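Local coordinates for hypothetical protein ST0148 (Sulfolobus tokodaii, PDB 2PD2) that is of unknown function but belongs to the DsrE/DsrF-like family, whose better-known members take part in sulfur transfer, at residues V5-F10 / I32-H37. Residues are numbered along the deposited sequence; the frame is centred on the assembly and turned at random.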
loop_
_atom_site.group_PDB
_atom_site.type_symbol
_atom_site.label_atom_id
_atom_site.label_comp_id
_atom_site.label_asym_id
_atom_site.label_seq_id
_atom_site.Cartn_x
_atom_site.Cartn_y
_atom_site.Cartn_z
ATOM N N VAL A 5 -2.364 9.892 -4.199
ATOM C CA VAL A 5 -2.475 9.246 -2.899
ATOM C C VAL A 5 -3.712 8.360 -2.781
ATOM O O VAL A 5 -4.817 8.769 -3.124
ATOM C CB VAL A 5 -2.556 10.294 -1.775
ATOM C CG1 VAL A 5 -2.675 9.597 -0.415
ATOM C CG2 VAL A 5 -1.333 11.204 -1.814
ATOM N N GLN A 6 -3.522 7.151 -2.271
ATOM C CA GLN A 6 -4.634 6.223 -2.092
ATOM C C GLN A 6 -4.961 6.024 -0.614
ATOM O O GLN A 6 -4.062 5.893 0.210
ATOM C CB GLN A 6 -4.290 4.857 -2.693
ATOM C CG GLN A 6 -5.244 3.732 -2.262
ATOM C CD GLN A 6 -4.645 2.356 -2.479
ATOM O OE1 GLN A 6 -3.454 2.147 -2.238
ATOM N NE2 GLN A 6 -5.466 1.408 -2.921
ATOM N N ILE A 7 -6.249 6.017 -0.290
ATOM C CA ILE A 7 -6.706 5.761 1.077
ATOM C C ILE A 7 -7.894 4.818 0.915
ATOM O O ILE A 7 -8.860 5.154 0.232
ATOM C CB ILE A 7 -7.179 7.040 1.801
ATOM C CG1 ILE A 7 -6.070 8.093 1.804
ATOM C CG2 ILE A 7 -7.549 6.699 3.236
ATOM C CD1 ILE A 7 -6.455 9.382 2.518
ATOM N N LYS A 8 -7.824 3.640 1.531
ATOM C CA LYS A 8 -8.901 2.662 1.389
ATOM C C LYS A 8 -9.547 2.190 2.690
ATOM O O LYS A 8 -10.677 1.701 2.681
ATOM C CB LYS A 8 -8.383 1.438 0.624
ATOM C CG LYS A 8 -7.128 0.804 1.229
ATOM C CD LYS A 8 -6.732 -0.489 0.505
ATOM C CE LYS A 8 -5.374 -1.027 0.968
ATOM N NZ LYS A 8 -4.206 -0.265 0.404
ATOM N N ASP A 9 -8.838 2.334 3.804
ATOM C CA ASP A 9 -9.354 1.877 5.088
ATOM C C ASP A 9 -9.911 3.019 5.930
ATOM O O ASP A 9 -9.175 3.914 6.352
ATOM C CB ASP A 9 -8.250 1.140 5.856
ATOM C CG ASP A 9 -7.707 -0.060 5.088
ATOM O OD1 ASP A 9 -8.514 -0.939 4.714
ATOM O OD2 ASP A 9 -6.478 -0.125 4.858
ATOM N N PHE A 10 -11.216 2.979 6.178
ATOM C CA PHE A 10 -11.862 4.025 6.968
ATOM C C PHE A 10 -11.221 4.235 8.341
ATOM O O PHE A 10 -11.045 5.373 8.775
ATOM C CB PHE A 10 -13.356 3.722 7.153
ATOM C CG PHE A 10 -14.091 4.780 7.930
ATOM C CD1 PHE A 10 -14.248 6.058 7.407
ATOM C CD2 PHE A 10 -14.610 4.504 9.192
ATOM C CE1 PHE A 10 -14.911 7.054 8.126
ATOM C CE2 PHE A 10 -15.277 5.491 9.924
ATOM C CZ PHE A 10 -15.426 6.770 9.388
ATOM N N ILE A 32 -0.951 17.306 -5.579
ATOM C CA ILE A 32 -1.528 16.124 -4.963
ATOM C C ILE A 32 -2.990 15.828 -5.266
ATOM O O ILE A 32 -3.832 16.720 -5.236
ATOM C CB ILE A 32 -1.381 16.220 -3.421
ATOM C CG1 ILE A 32 0.082 16.485 -3.050
ATOM C CG2 ILE A 32 -1.875 14.937 -2.753
ATOM C CD1 ILE A 32 0.243 17.096 -1.661
ATOM N N GLU A 33 -3.270 14.555 -5.545
ATOM C CA GLU A 33 -4.625 14.076 -5.785
ATOM C C GLU A 33 -4.838 12.914 -4.823
ATOM O O GLU A 33 -4.068 11.956 -4.813
ATOM C CB GLU A 33 -4.823 13.559 -7.213
ATOM C CG GLU A 33 -6.218 12.955 -7.401
ATOM C CD GLU A 33 -6.460 12.396 -8.796
ATOM O OE1 GLU A 33 -5.915 12.950 -9.769
ATOM O OE2 GLU A 33 -7.216 11.412 -8.918
ATOM N N VAL A 34 -5.873 13.001 -4.006
ATOM C CA VAL A 34 -6.151 11.942 -3.054
ATOM C C VAL A 34 -7.390 11.182 -3.486
ATOM O O VAL A 34 -8.467 11.763 -3.632
ATOM C CB VAL A 34 -6.383 12.498 -1.641
ATOM C CG1 VAL A 34 -6.547 11.341 -0.659
ATOM C CG2 VAL A 34 -5.216 13.391 -1.230
ATOM N N VAL A 35 -7.231 9.880 -3.681
ATOM C CA VAL A 35 -8.331 9.015 -4.096
ATOM C C VAL A 35 -8.792 8.119 -2.945
ATOM O O VAL A 35 -8.028 7.280 -2.456
ATOM C CB VAL A 35 -7.898 8.100 -5.264
ATOM C CG1 VAL A 35 -9.036 7.133 -5.624
ATOM C CG2 VAL A 35 -7.496 8.944 -6.466
ATOM N N LEU A 36 -10.038 8.294 -2.512
ATOM C CA LEU A 36 -10.568 7.460 -1.439
ATOM C C LEU A 36 -11.534 6.415 -1.990
ATOM O O LEU A 36 -12.459 6.747 -2.739
ATOM C CB LEU A 36 -11.266 8.314 -0.377
ATOM C CG LEU A 36 -10.390 9.355 0.341
ATOM C CD1 LEU A 36 -10.289 10.622 -0.508
ATOM C CD2 LEU A 36 -10.995 9.692 1.687
ATOM N N HIS A 37 -11.295 5.150 -1.643
ATOM C CA HIS A 37 -12.164 4.074 -2.084
ATOM C C HIS A 37 -12.388 3.044 -0.986
ATOM O O HIS A 37 -11.875 3.189 0.133
ATOM C CB HIS A 37 -11.650 3.422 -3.383
ATOM C CG HIS A 37 -10.341 2.704 -3.250
ATOM N ND1 HIS A 37 -10.216 1.352 -3.479
ATOM C CD2 HIS A 37 -9.092 3.158 -2.986
ATOM C CE1 HIS A 37 -8.948 1.000 -3.361
ATOM N NE2 HIS A 37 -8.245 2.079 -3.067
#
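The side-chain amide of Q6 meets the imidazole of H37 edge to edge: Q6 NE2 donates to H37 NE2 over 2.9 Å, at 168° on the hydrogen. Amide and ring are almost coplanar, 7° apart, and the donor lies in the ring plane, with H37 NE2 serving as the acceptor. Q6 OE1 is bonded to Y105 OH, and NE2 also donates to A107 O of the second subunit. K8 CB lies over one face of the imidazole, toward its rim, in a CH-pi contact, 4.0 Å from the ring centroid, while K8 NZ bonds to that same A107 carbonyl. H37 CG sits between the backbone N and the carbonyl carbon (chi1 66°), which brings the ring toward Q6 and K8. With an alanine in place of the imidazole, one N-H of the Q6 amide would probably lose its acceptor, and K8 CB the ring face it rests on. Strands 2-7 and 31-36, joined through helix 13-26 as a beta-alpha-beta unit, run parallel at the middle of the sheet. V5 N bonds to E33 O and V35 N to V5 O, both at 2.7 Å; I7 N then reaches V35 O, and H37 N closes the ladder on I7 O at 3.1 Å. On the face turned to helix 13-26, I7 CD1 packs on V34 CG1 at 3.7 Å and V5 CG2 on I32 CG2 at 3.9 Å.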